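Long-range contacts in extracellular invertase (Aspergillus kawachii, PDB 5XH8), which probably hydrolyses sucrose and related fructosides and transfers fructosyl groups between sugars, as a family 32 beta-fructofuranosidase with high transfructosylation activity: residues T238-W243 with N307-L312; F247-V252 with S318-G323; F267-T272 with H287-V292; F311-F316 with R558-T563. One frame throughout, in Å; residues are numbered along the deposited sequence.

Contact 1. Residues T238-W243 with N307-L312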
loop_
_atom_site.group_PDB
_atom_site.type_symbol
_atom_site.label_atom_id
_atom_site.label_comp_id
_atom_site.label_asym_id
_atom_site.label_seq_id
_atom_site.Cartn_x
_atom_site.Cartn_y
_atom_site.Cartn_z
ATOM N N THR A 238 -0.807 -31.478 25.543
ATOM C CA THR A 238 0.175 -32.543 25.706
ATOM C C THR A 238 0.908 -32.818 24.413
ATOM O O THR A 238 2.120 -32.931 24.417
ATOM C CB THR A 238 -0.492 -33.864 26.181
ATOM O OG1 THR A 238 -1.251 -33.612 27.362
ATOM C CG2 THR A 238 0.533 -34.930 26.480
ATOM N N TRP A 239 0.169 -32.970 23.319
ATOM C CA TRP A 239 0.715 -33.560 22.091
ATOM C C TRP A 239 1.123 -32.570 20.970
ATOM O O TRP A 239 1.857 -32.945 20.060
ATOM C CB TRP A 239 -0.287 -34.590 21.540
ATOM C CG TRP A 239 -0.551 -35.719 22.529
ATOM C CD1 TRP A 239 -1.638 -35.855 23.359
ATOM C CD2 TRP A 239 0.314 -36.838 22.814
ATOM N NE1 TRP A 239 -1.506 -36.999 24.128
ATOM C CE2 TRP A 239 -0.323 -37.616 23.818
ATOM C CE3 TRP A 239 1.560 -37.254 22.322
ATOM C CZ2 TRP A 239 0.247 -38.783 24.334
ATOM C CZ3 TRP A 239 2.126 -38.425 22.836
ATOM C CH2 TRP A 239 1.469 -39.170 23.833
ATOM N N ALA A 240 0.624 -31.343 21.018
ATOM C CA ALA A 240 0.801 -30.397 19.905
ATOM C C ALA A 240 0.921 -28.959 20.366
ATOM O O ALA A 240 0.374 -28.038 19.749
ATOM C CB ALA A 240 -0.331 -30.566 18.913
ATOM N N GLY A 241 1.666 -28.776 21.459
ATOM C CA GLY A 241 1.990 -27.464 21.979
ATOM C C GLY A 241 0.743 -26.657 22.213
ATOM O O GLY A 241 -0.246 -27.188 22.729
ATOM N N ARG A 242 0.798 -25.380 21.831
ATOM C CA ARG A 242 -0.360 -24.501 21.862
ATOM C C ARG A 242 -0.523 -23.770 20.527
ATOM O O ARG A 242 0.438 -23.557 19.775
ATOM C CB ARG A 242 -0.263 -23.490 23.001
ATOM C CG ARG A 242 0.129 -24.055 24.368
ATOM C CD ARG A 242 -0.145 -23.043 25.476
ATOM N NE ARG A 242 -1.592 -22.857 25.661
ATOM C CZ ARG A 242 -2.393 -23.612 26.435
ATOM N NH1 ARG A 242 -1.927 -24.628 27.143
ATOM N NH2 ARG A 242 -3.696 -23.353 26.487
ATOM N N TRP A 243 -1.771 -23.429 20.224
ATOM C CA TRP A 243 -2.086 -22.554 19.111
ATOM C C TRP A 243 -1.520 -21.152 19.378
ATOM O O TRP A 243 -1.173 -20.440 18.449
ATOM C CB TRP A 243 -3.595 -22.488 18.866
ATOM C CG TRP A 243 -4.279 -23.822 18.593
ATOM C CD1 TRP A 243 -5.458 -24.264 19.148
ATOM C CD2 TRP A 243 -3.848 -24.868 17.702
ATOM N NE1 TRP A 243 -5.792 -25.508 18.654
ATOM C CE2 TRP A 243 -4.824 -25.906 17.770
ATOM C CE3 TRP A 243 -2.736 -25.042 16.856
ATOM C CZ2 TRP A 243 -4.719 -27.080 17.017
ATOM C CZ3 TRP A 243 -2.627 -26.213 16.114
ATOM C CH2 TRP A 243 -3.613 -27.219 16.193
ATOM N N ASN A 307 -8.351 -32.561 12.983
ATOM C CA ASN A 307 -8.686 -33.852 13.615
ATOM C C ASN A 307 -7.530 -34.542 14.337
ATOM O O ASN A 307 -7.767 -35.496 15.078
ATOM C CB ASN A 307 -9.343 -34.805 12.614
ATOM C CG ASN A 307 -8.587 -34.903 11.319
ATOM O OD1 ASN A 307 -7.348 -34.861 11.289
ATOM N ND2 ASN A 307 -9.327 -35.005 10.229
ATOM N N MET A 308 -6.298 -34.078 14.107
ATOM C CA MET A 308 -5.132 -34.492 14.880
ATOM C C MET A 308 -3.979 -33.509 14.618
ATOM O O MET A 308 -3.993 -32.766 13.635
ATOM C CB MET A 308 -4.709 -35.933 14.543
ATOM C CG MET A 308 -4.495 -36.221 13.062
ATOM S SD MET A 308 -3.950 -37.900 12.692
ATOM C CE MET A 308 -3.709 -37.891 10.928
ATOM N N ALA A 309 -2.992 -33.508 15.506
ATOM C CA ALA A 309 -1.878 -32.574 15.397
ATOM C C ALA A 309 -0.693 -33.043 16.232
ATOM O O ALA A 309 -0.848 -33.797 17.226
ATOM C CB ALA A 309 -2.314 -31.189 15.833
ATOM N N GLY A 310 0.489 -32.592 15.819
ATOM C CA GLY A 310 1.733 -32.945 16.490
ATOM C C GLY A 310 2.814 -31.949 16.153
ATOM O O GLY A 310 2.514 -30.852 15.660
ATOM N N PHE A 311 4.060 -32.341 16.406
ATOM C CA PHE A 311 5.220 -31.511 16.087
ATOM C C PHE A 311 5.905 -32.065 14.843
ATOM O O PHE A 311 6.119 -33.276 14.735
ATOM C CB PHE A 311 6.212 -31.478 17.244
ATOM C CG PHE A 311 5.824 -30.558 18.358
ATOM C CD1 PHE A 311 4.909 -30.965 19.325
ATOM C CD2 PHE A 311 6.390 -29.283 18.470
ATOM C CE1 PHE A 311 4.557 -30.126 20.359
ATOM C CE2 PHE A 311 6.038 -28.434 19.516
ATOM C CZ PHE A 311 5.123 -28.858 20.467
ATOM N N LEU A 312 6.198 -31.194 13.875
ATOM C CA LEU A 312 7.103 -31.532 12.789
ATOM C C LEU A 312 8.553 -31.669 13.317
ATOM O O LEU A 312 9.371 -32.459 12.783
ATOM C CB LEU A 312 6.998 -30.481 11.690
ATOM C CG LEU A 312 7.884 -30.654 10.463
ATOM C CD1 LEU A 312 7.670 -32.000 9.780
ATOM C CD2 LEU A 312 7.616 -29.515 9.516
#
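Residues 238-243 form a loop that crosses the outermost strand, 302-311, of one propeller blade, with Ala240, Gly241 and Trp239 resting on Ala309, Gly310 and Phe311. The two chain directions are 97° apart, so the loop runs across the strand. Ala240 is the point of closest backbone approach, opposite Gly310. Its methyl meets that of Ala309, CB to CB at 3.7 Å. The far end of the Trp243 indole also reaches the Ala309 methyl, roughly at right angles to the Ala240 approach, with CH2 4.2 Å from Ala309 CB.

Gly310 has no side chain, and its alpha carbon faces Trp239 O. The CA-H of Gly310 points almost straight at this oxygen, with a CA to O distance of 3.6 Å and an angle of 164° at the hydrogen. The same oxygen lies at the edge of the Phe311 ring, 3.7 Å from CD1. Phe311 CG is anti to its own carbonyl carbon (chi1 -79°), and the ring reaches back to the loop. Phe311 CE1 approaches Gly241 N at 3.4 Å, and CZ comes within 3.7 Å of Gly241 CA. The bare alpha carbon of Gly241 lets the ring lie this close.

The Trp239 indole leads away from the strand. Its NE1 bonds to Glu392, and Lys523 makes a cation-pi contact with the ring. Strand 302-311 is hydrogen-bonded to strand 286-298, with Gly310 paired to Trp291 and, just past the strand, Leu312 to Met289.

Contact 2. Residues F247-V252 with S318-G323. With NA (sodium ion), chain B.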
loop_
_atom_site.group_PDB
_atom_site.type_symbol
_atom_site.label_atom_id
_atom_site.label_comp_id
_atom_site.label_asym_id
_atom_site.label_seq_id
_atom_site.Cartn_x
_atom_site.Cartn_y
_atom_site.Cartn_z
ATOM N N PHE A 247 0.061 -17.291 14.412
ATOM C CA PHE A 247 0.578 -18.303 13.498
ATOM C C PHE A 247 1.582 -17.675 12.505
ATOM O O PHE A 247 1.378 -16.552 12.042
ATOM C CB PHE A 247 -0.528 -18.950 12.651
ATOM C CG PHE A 247 -1.485 -19.860 13.401
ATOM C CD1 PHE A 247 -1.198 -20.401 14.658
ATOM C CD2 PHE A 247 -2.688 -20.201 12.794
ATOM C CE1 PHE A 247 -2.114 -21.229 15.299
ATOM C CE2 PHE A 247 -3.604 -21.041 13.435
ATOM C CZ PHE A 247 -3.304 -21.559 14.681
ATOM N N GLU A 248 2.624 -18.448 12.177
ATOM C CA GLU A 248 3.685 -18.067 11.234
ATOM C C GLU A 248 3.908 -19.218 10.244
ATOM O O GLU A 248 3.579 -20.380 10.536
ATOM C CB GLU A 248 4.978 -17.780 11.998
ATOM C CG GLU A 248 4.864 -16.624 13.011
ATOM C CD GLU A 248 6.209 -16.064 13.394
ATOM O OE1 GLU A 248 6.873 -16.675 14.270
ATOM O OE2 GLU A 248 6.627 -15.042 12.763
ATOM N N THR A 249 4.437 -18.873 9.073
ATOM C CA THR A 249 4.902 -19.824 8.043
ATOM C C THR A 249 3.952 -20.992 7.749
ATOM O O THR A 249 4.379 -22.153 7.595
ATOM C CB THR A 249 6.321 -20.357 8.363
ATOM O OG1 THR A 249 6.288 -21.180 9.532
ATOM C CG2 THR A 249 7.272 -19.194 8.585
ATOM N N GLY A 250 2.663 -20.661 7.669
ATOM C CA GLY A 250 1.631 -21.622 7.305
ATOM C C GLY A 250 1.909 -22.206 5.934
ATOM O O GLY A 250 2.016 -21.460 4.982
ATOM N N ASN A 251 2.116 -23.526 5.864
ATOM C CA ASN A 251 2.132 -24.264 4.602
ATOM C C ASN A 251 0.836 -25.085 4.531
ATOM O O ASN A 251 0.394 -25.593 5.546
ATOM C CB ASN A 251 3.254 -25.287 4.573
ATOM C CG ASN A 251 4.644 -24.684 4.637
ATOM O OD1 ASN A 251 4.903 -23.605 5.182
ATOM N ND2 ASN A 251 5.541 -25.421 4.121
ATOM N N VAL A 252 0.315 -25.305 3.325
ATOM C CA VAL A 252 -0.869 -26.144 3.091
ATOM C C VAL A 252 -0.555 -27.097 1.937
ATOM O O VAL A 252 0.019 -26.706 0.903
ATOM C CB VAL A 252 -2.116 -25.297 2.748
ATOM C CG1 VAL A 252 -3.341 -26.181 2.540
ATOM C CG2 VAL A 252 -2.400 -24.313 3.864
ATOM N N SER A 318 13.864 -25.329 16.697
ATOM C CA SER A 318 13.281 -25.751 15.440
ATOM C C SER A 318 12.021 -24.970 15.150
ATOM O O SER A 318 11.167 -24.877 16.021
ATOM C CB SER A 318 12.912 -27.231 15.498
ATOM O OG SER A 318 14.053 -28.021 15.700
ATOM N N TYR A 319 11.887 -24.432 13.930
ATOM C CA TYR A 319 10.791 -23.514 13.603
ATOM C C TYR A 319 10.670 -23.235 12.104
ATOM O O TYR A 319 11.490 -23.698 11.321
ATOM C CB TYR A 319 10.980 -22.194 14.370
ATOM C CG TYR A 319 9.729 -21.361 14.572
ATOM C CD1 TYR A 319 8.610 -21.887 15.242
ATOM C CD2 TYR A 319 9.683 -20.026 14.160
ATOM C CE1 TYR A 319 7.489 -21.124 15.459
ATOM C CE2 TYR A 319 8.548 -19.270 14.345
ATOM C CZ TYR A 319 7.452 -19.816 15.009
ATOM O OH TYR A 319 6.290 -19.090 15.197
ATOM N N ALA A 320 9.594 -22.539 11.721
ATOM C CA ALA A 320 9.518 -21.837 10.435
ATOM C C ALA A 320 9.629 -22.733 9.235
ATOM O O ALA A 320 10.164 -22.309 8.216
ATOM C CB ALA A 320 10.594 -20.744 10.368
ATOM N N ALA A 321 9.123 -23.967 9.322
ATOM C CA ALA A 321 9.318 -24.910 8.225
ATOM C C ALA A 321 8.704 -24.427 6.919
ATOM O O ALA A 321 7.599 -23.875 6.905
ATOM C CB ALA A 321 8.812 -26.286 8.587
ATOM N N ALA A 322 9.453 -24.608 5.838
ATOM C CA ALA A 322 8.970 -24.367 4.511
ATOM C C ALA A 322 9.199 -25.608 3.689
ATOM O O ALA A 322 10.328 -26.101 3.544
ATOM C CB ALA A 322 9.673 -23.190 3.858
ATOM N N GLY A 323 8.124 -26.019 3.047
ATOM C CA GLY A 323 8.072 -27.221 2.242
ATOM C C GLY A 323 7.483 -26.890 0.886
ATOM O O GLY A 323 6.959 -25.799 0.671
HETATM NA NA NA B . 10.588 -25.172 18.315
HETATM O O HOH W 1 5.381 -24.456 8.400
HETATM O O HOH W 2 9.018 -26.996 18.092
#
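The pocket at the centre of the five-bladed propeller is lined here by the inner strands of two successive blades, which meet through Glu248 and Tyr319, Thr249 and Ala320, and Asn251 and the backbone of Ala321 to Gly323. A bound glycerol lies about 4 Å from the Glu248 side chain.

Tyr319 has CG anti to its backbone N (chi1 -158°), and its ring reaches over to the strand of Glu248. Its OH donates to Glu248 OE1 at 2.7 Å. The carboxylate oxygen is met on its anti lone pair, the one away from OE2, and lies at the edge of the tyrosine ring in its plane. The carboxylate and ring planes are 51° apart. OE2 of Glu248 forms a salt bridge with Arg170, so both carboxylate oxygens are held.

Thr249 stands at a corner of the chain and faces Ala320. Its OG1 is 3.4 Å from Ala320 CA, and its CG2 is 4.1 Å from Ala320 CB. A water lies between the two backbones, 2.6 Å from Thr249 O and 2.7 Å from Ala321 O, and can link them, though it may not serve both at once. The Asn251 side chain lies against the backbone of the second strand. At the start of that strand, Ser318 O binds the sodium ion at 2.4 Å, together with carbonyls of His287, Gly315 and Phe316.

Strands 250-252 and 318-323 run nearly the same way, 28° apart and without direct pairing. Inner strands set side by side round a central pocket are typical of the family 32 propeller.

Contact 3. Residues F267-T272 with H287-V292. With NA (sodium ion), chain B.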
loop_
_atom_site.group_PDB
_atom_site.type_symbol
_atom_site.label_atom_id
_atom_site.label_comp_id
_atom_site.label_asym_id
_atom_site.label_seq_id
_atom_site.Cartn_x
_atom_site.Cartn_y
_atom_site.Cartn_z
ATOM N N PHE A 267 -3.246 -31.274 5.066
ATOM C CA PHE A 267 -2.426 -30.968 6.243
ATOM C C PHE A 267 -1.902 -29.536 6.132
ATOM O O PHE A 267 -1.775 -29.002 5.023
ATOM C CB PHE A 267 -1.214 -31.892 6.286
ATOM C CG PHE A 267 -1.519 -33.325 6.650
ATOM C CD1 PHE A 267 -1.972 -34.227 5.685
ATOM C CD2 PHE A 267 -1.275 -33.792 7.938
ATOM C CE1 PHE A 267 -2.210 -35.567 6.014
ATOM C CE2 PHE A 267 -1.515 -35.127 8.274
ATOM C CZ PHE A 267 -1.987 -36.009 7.311
ATOM N N THR A 268 -1.575 -28.941 7.274
ATOM C CA THR A 268 -0.830 -27.681 7.305
ATOM C C THR A 268 0.324 -27.820 8.296
ATOM O O THR A 268 0.199 -28.565 9.284
ATOM C CB THR A 268 -1.737 -26.481 7.673
ATOM O OG1 THR A 268 -0.978 -25.254 7.690
ATOM C CG2 THR A 268 -2.426 -26.688 9.031
ATOM N N THR A 269 1.447 -27.159 8.016
ATOM C CA THR A 269 2.479 -26.919 9.048
ATOM C C THR A 269 2.499 -25.430 9.408
ATOM O O THR A 269 2.299 -24.573 8.537
ATOM C CB THR A 269 3.875 -27.445 8.670
ATOM O OG1 THR A 269 4.383 -26.781 7.505
ATOM C CG2 THR A 269 3.825 -28.954 8.393
ATOM N N ILE A 270 2.696 -25.140 10.696
ATOM C CA ILE A 270 2.714 -23.763 11.192
ATOM C C ILE A 270 3.695 -23.636 12.310
ATOM O O ILE A 270 3.912 -24.589 13.042
ATOM C CB ILE A 270 1.366 -23.302 11.783
ATOM C CG1 ILE A 270 0.742 -24.399 12.662
ATOM C CG2 ILE A 270 0.417 -22.935 10.671
ATOM C CD1 ILE A 270 -0.271 -23.848 13.622
ATOM N N GLY A 271 4.268 -22.445 12.435
ATOM C CA GLY A 271 4.927 -22.021 13.653
ATOM C C GLY A 271 3.881 -21.338 14.519
ATOM O O GLY A 271 3.036 -20.601 14.013
ATOM N N THR A 272 3.927 -21.572 15.825
ATOM C CA THR A 272 3.099 -20.795 16.745
ATOM C C THR A 272 3.988 -20.043 17.720
ATOM O O THR A 272 4.980 -20.585 18.219
ATOM C CB THR A 272 2.048 -21.669 17.498
ATOM O OG1 THR A 272 2.653 -22.399 18.564
ATOM C CG2 THR A 272 1.389 -22.609 16.563
ATOM N N HIS A 287 8.634 -21.178 20.597
ATOM C CA HIS A 287 8.434 -21.311 19.153
ATOM C C HIS A 287 8.110 -22.768 18.847
ATOM O O HIS A 287 9.020 -23.591 18.693
ATOM C CB HIS A 287 9.707 -20.853 18.409
ATOM C CG HIS A 287 9.995 -19.381 18.510
ATOM N ND1 HIS A 287 10.606 -18.810 19.610
ATOM C CD2 HIS A 287 9.780 -18.366 17.635
ATOM C CE1 HIS A 287 10.770 -17.514 19.400
ATOM N NE2 HIS A 287 10.255 -17.216 18.218
ATOM N N ASP A 288 6.822 -23.100 18.760
ATOM C CA ASP A 288 6.382 -24.471 18.450
ATOM C C ASP A 288 6.272 -24.728 16.943
ATOM O O ASP A 288 5.657 -23.931 16.252
ATOM C CB ASP A 288 5.009 -24.752 19.068
ATOM C CG ASP A 288 5.055 -24.932 20.574
ATOM O OD1 ASP A 288 6.151 -25.187 21.143
ATOM O OD2 ASP A 288 3.960 -24.810 21.171
ATOM N N MET A 289 6.848 -25.845 16.463
ATOM C CA MET A 289 6.865 -26.223 15.051
ATOM C C MET A 289 5.894 -27.378 14.835
ATOM O O MET A 289 6.259 -28.567 14.943
ATOM C CB MET A 289 8.264 -26.611 14.589
ATOM C CG MET A 289 8.424 -26.762 13.077
ATOM S SD MET A 289 7.781 -25.369 12.118
ATOM C CE MET A 289 6.310 -26.050 11.345
ATOM N N LEU A 290 4.655 -27.012 14.531
ATOM C CA LEU A 290 3.529 -27.962 14.503
ATOM C C LEU A 290 3.108 -28.418 13.103
ATOM O O LEU A 290 3.337 -27.722 12.100
ATOM C CB LEU A 290 2.329 -27.337 15.215
ATOM C CG LEU A 290 2.512 -26.760 16.608
ATOM C CD1 LEU A 290 1.202 -26.163 17.121
ATOM C CD2 LEU A 290 3.004 -27.825 17.562
ATOM N N TRP A 291 2.514 -29.616 13.055
ATOM C CA TRP A 291 1.737 -30.099 11.904
ATOM C C TRP A 291 0.307 -30.373 12.376
ATOM O O TRP A 291 0.068 -30.621 13.573
ATOM C CB TRP A 291 2.352 -31.350 11.252
ATOM C CG TRP A 291 2.295 -32.612 12.119
ATOM C CD1 TRP A 291 3.293 -33.093 12.906
ATOM C CD2 TRP A 291 1.188 -33.524 12.270
ATOM N NE1 TRP A 291 2.898 -34.248 13.536
ATOM C CE2 TRP A 291 1.611 -34.545 13.170
ATOM C CE3 TRP A 291 -0.113 -33.588 11.728
ATOM C CZ2 TRP A 291 0.771 -35.621 13.568
ATOM C CZ3 TRP A 291 -0.964 -34.670 12.126
ATOM C CH2 TRP A 291 -0.506 -35.660 13.043
ATOM N N VAL A 292 -0.639 -30.288 11.440
ATOM C CA VAL A 292 -2.071 -30.434 11.748
ATOM C C VAL A 292 -2.769 -31.066 10.573
ATOM O O VAL A 292 -2.588 -30.623 9.433
ATOM C CB VAL A 292 -2.771 -29.086 12.018
ATOM C CG1 VAL A 292 -4.183 -29.306 12.571
ATOM C CG2 VAL A 292 -1.974 -28.241 12.988
HETATM NA NA NA B . 10.588 -25.172 18.315
HETATM O O HOH W 2 9.018 -26.996 18.092
#
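Phe267 and Trp291 lie side by side and point the same way. The six-membered part of the indole comes to the edge of the phenyl ring, with Trp291 CZ3 3.9 Å from Phe267 CE2. Thr269 crosses Trp291 at about a right angle, its CG2 4.0 Å from Trp291 CB. On the same face, Met289 curls back over the neighbouring strand. Its chain is bent at chi2 and chi3 (50° and -109°), which brings CE to 3.3 Å from Ile270 O.

These residues belong to the hairpin of strands 265-274 and 286-298, the two middle strands of a propeller blade. Six backbone hydrogen bonds join the antiparallel segments, from the Thr268-Val292 pair to the Thr272-Asp288 pair.

On the opposite face, Thr268 and Val292 run alongside each other, with Thr268 CG2 3.8 Å from Val292 CB. Thr272 crosses Leu290 nearly at right angles, and its CG2 touches Leu290 CD1 at 3.6 Å. Thr272 OG1 bonds to the backbone O of Arg242, while Asp288 OD2 accepts from the N of that residue. Near the start of strand 286-298, His287 O binds the sodium ion at 2.3 Å. A water on this ion accepts from Met289 N at 2.9 Å.

Contact 4. Residues F311-F316 with R558-T563. With NA (sodium ion), chain B.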
loop_
_atom_site.group_PDB
_atom_site.type_symbol
_atom_site.label_atom_id
_atom_site.label_comp_id
_atom_site.label_asym_id
_atom_site.label_seq_id
_atom_site.Cartn_x
_atom_site.Cartn_y
_atom_site.Cartn_z
ATOM N N PHE A 311 4.060 -32.341 16.406
ATOM C CA PHE A 311 5.220 -31.511 16.087
ATOM C C PHE A 311 5.905 -32.065 14.843
ATOM O O PHE A 311 6.119 -33.276 14.735
ATOM C CB PHE A 311 6.212 -31.478 17.244
ATOM C CG PHE A 311 5.824 -30.558 18.358
ATOM C CD1 PHE A 311 4.909 -30.965 19.325
ATOM C CD2 PHE A 311 6.390 -29.283 18.470
ATOM C CE1 PHE A 311 4.557 -30.126 20.359
ATOM C CE2 PHE A 311 6.038 -28.434 19.516
ATOM C CZ PHE A 311 5.123 -28.858 20.467
ATOM N N LEU A 312 6.198 -31.194 13.875
ATOM C CA LEU A 312 7.103 -31.532 12.789
ATOM C C LEU A 312 8.553 -31.669 13.317
ATOM O O LEU A 312 9.371 -32.459 12.783
ATOM C CB LEU A 312 6.998 -30.481 11.690
ATOM C CG LEU A 312 7.884 -30.654 10.463
ATOM C CD1 LEU A 312 7.670 -32.000 9.780
ATOM C CD2 LEU A 312 7.616 -29.515 9.516
ATOM N N ASP A 313 8.875 -30.884 14.330
ATOM C CA ASP A 313 10.140 -31.065 15.060
ATOM C C ASP A 313 9.977 -30.524 16.468
ATOM O O ASP A 313 9.542 -29.379 16.651
ATOM C CB ASP A 313 11.355 -30.404 14.373
ATOM C CG ASP A 313 12.675 -30.952 14.912
ATOM O OD1 ASP A 313 13.104 -30.496 15.995
ATOM O OD2 ASP A 313 13.254 -31.868 14.294
ATOM N N TRP A 314 10.325 -31.361 17.450
ATOM C CA TRP A 314 10.200 -31.023 18.872
ATOM C C TRP A 314 11.307 -30.101 19.380
ATOM O O TRP A 314 11.234 -29.636 20.521
ATOM C CB TRP A 314 10.136 -32.310 19.748
ATOM C CG TRP A 314 8.832 -33.043 19.698
ATOM C CD1 TRP A 314 8.462 -34.012 18.806
ATOM C CD2 TRP A 314 7.731 -32.879 20.589
ATOM N NE1 TRP A 314 7.192 -34.442 19.077
ATOM C CE2 TRP A 314 6.722 -33.771 20.171
ATOM C CE3 TRP A 314 7.496 -32.062 21.704
ATOM C CZ2 TRP A 314 5.497 -33.868 20.825
ATOM C CZ3 TRP A 314 6.284 -32.158 22.357
ATOM C CH2 TRP A 314 5.291 -33.053 21.909
ATOM N N GLY A 315 12.329 -29.829 18.564
ATOM C CA GLY A 315 13.425 -28.947 18.990
ATOM C C GLY A 315 12.952 -27.573 19.431
ATOM O O GLY A 315 12.076 -26.961 18.788
ATOM N N PHE A 316 13.482 -27.105 20.552
ATOM C CA PHE A 316 13.209 -25.746 21.039
ATOM C C PHE A 316 13.544 -24.711 19.930
ATOM O O PHE A 316 12.727 -23.834 19.649
ATOM C CB PHE A 316 13.988 -25.468 22.336
ATOM C CG PHE A 316 13.741 -24.103 22.926
ATOM C CD1 PHE A 316 14.449 -22.975 22.456
ATOM C CD2 PHE A 316 12.828 -23.931 23.963
ATOM C CE1 PHE A 316 14.242 -21.724 22.997
ATOM C CE2 PHE A 316 12.610 -22.674 24.507
ATOM C CZ PHE A 316 13.326 -21.576 24.034
ATOM N N ARG A 558 7.736 -41.208 12.465
ATOM C CA ARG A 558 6.710 -40.251 12.893
ATOM C C ARG A 558 7.159 -39.261 13.969
ATOM O O ARG A 558 6.340 -38.571 14.539
ATOM C CB ARG A 558 5.464 -41.007 13.390
ATOM C CG ARG A 558 5.659 -41.818 14.664
ATOM C CD ARG A 558 4.557 -42.872 14.806
ATOM N NE ARG A 558 4.458 -43.401 16.173
ATOM C CZ ARG A 558 4.558 -44.686 16.536
ATOM N NH1 ARG A 558 4.780 -45.658 15.643
ATOM N NH2 ARG A 558 4.432 -45.004 17.823
ATOM N N PHE A 559 8.453 -39.179 14.240
ATOM C CA PHE A 559 8.956 -38.359 15.324
ATOM C C PHE A 559 10.259 -37.739 14.887
ATOM O O PHE A 559 11.084 -38.422 14.290
ATOM C CB PHE A 559 9.206 -39.198 16.558
ATOM C CG PHE A 559 9.807 -38.443 17.692
ATOM C CD1 PHE A 559 11.192 -38.339 17.823
ATOM C CD2 PHE A 559 9.006 -37.838 18.628
ATOM C CE1 PHE A 559 11.752 -37.636 18.876
ATOM C CE2 PHE A 559 9.555 -37.141 19.686
ATOM C CZ PHE A 559 10.933 -37.054 19.818
ATOM N N ALA A 560 10.424 -36.450 15.186
ATOM C CA ALA A 560 11.706 -35.758 14.990
ATOM C C ALA A 560 11.966 -34.747 16.083
ATOM O O ALA A 560 11.076 -33.982 16.442
ATOM C CB ALA A 560 11.767 -35.080 13.621
ATOM N N LEU A 561 13.202 -34.746 16.585
ATOM C CA LEU A 561 13.666 -33.814 17.611
ATOM C C LEU A 561 15.114 -33.422 17.281
ATOM O O LEU A 561 15.993 -34.299 17.204
ATOM C CB LEU A 561 13.623 -34.465 18.980
ATOM C CG LEU A 561 14.272 -33.735 20.172
ATOM C CD1 LEU A 561 13.693 -32.370 20.399
ATOM C CD2 LEU A 561 14.080 -34.549 21.439
ATOM N N SER A 562 15.362 -32.126 17.091
ATOM C CA SER A 562 16.675 -31.659 16.640
ATOM C C SER A 562 17.211 -30.538 17.504
ATOM O O SER A 562 16.455 -29.716 18.014
ATOM C CB SER A 562 16.623 -31.238 15.170
ATOM O OG SER A 562 15.900 -32.184 14.414
ATOM N N THR A 563 18.528 -30.501 17.650
ATOM C CA THR A 563 19.157 -29.562 18.562
ATOM C C THR A 563 20.625 -29.371 18.229
ATOM O O THR A 563 21.133 -29.986 17.283
ATOM C CB THR A 563 18.975 -30.013 20.030
ATOM O OG1 THR A 563 19.452 -28.994 20.921
ATOM C CG2 THR A 563 19.734 -31.341 20.291
HETATM NA NA NA B . 10.588 -25.172 18.315
HETATM O O HOH W 3 7.626 -35.270 15.821
HETATM O O HOH W 2 9.018 -26.996 18.092
#
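The Trp314 indole has Phe559 on one side and Phe311 on the other. Phe559 lies nearly parallel to the five-membered ring, with planes 23° apart. It is slid well aside, so the rings barely overlap and their centroids are 4.9 Å apart. The closest atoms are Trp314 CD1 and Phe559 CE2, at 3.4 Å. Phe311 lies on the other side of the indole plane, its CD1 over one face near the rim. Ala560 O lies at the indole edge, in its plane. This is an interdomain contact of the family 32 fold: a propeller loop lies along strand 559-564 of the C-terminal beta-sandwich.

Trp314 N donates to Ala560 O at 2.9 Å, nearly straight. Leu561 CD1 packs against the same turn, 3.6 Å from Trp314 CB.

Asp313 forms an Asx turn, its OD1 accepting from Gly315 N at 2.8 Å. Ser562 N gives a second bond to OD1, at 3.0 Å on the syn lone pair. Ser562 OG donates to OD2 at 2.7 Å, 26° out of the carboxylate plane. Asp313 CG is anti to the backbone N (chi1 -163°), which swings the carboxylate across to the sandwich strand. Arg374 adds a salt bridge to OD2. The turn delivers the carbonyls of Gly315 and Phe316 to the sodium ion. A water donates to Phe311 O at 2.7 Å and accepts from Ala560 N.

Overall arrangement
Contact 1 opens first, at 238-243. Contact 2 opens next, at 247-252. Contact 3 then opens and closes within both as the hairpin of 267-272 and 287-292. Contact 1 closes at 307-312, and contact 4 opens on the end of the same segment, sharing Phe311 and Leu312. Contact 2 closes only afterwards, at 318-323, so it crosses both contact 1 and contact 4. Contact 4 closes far along the chain, at 558-563. Contact 3 pairs two strands of one blade, and contact 1 lays the loop leading into that blade across its outer strand. Contact 2 joins this blade to the next, and contact 4 ties the propeller to the sandwich. Contacts 2, 3 and 4 share the sodium ion.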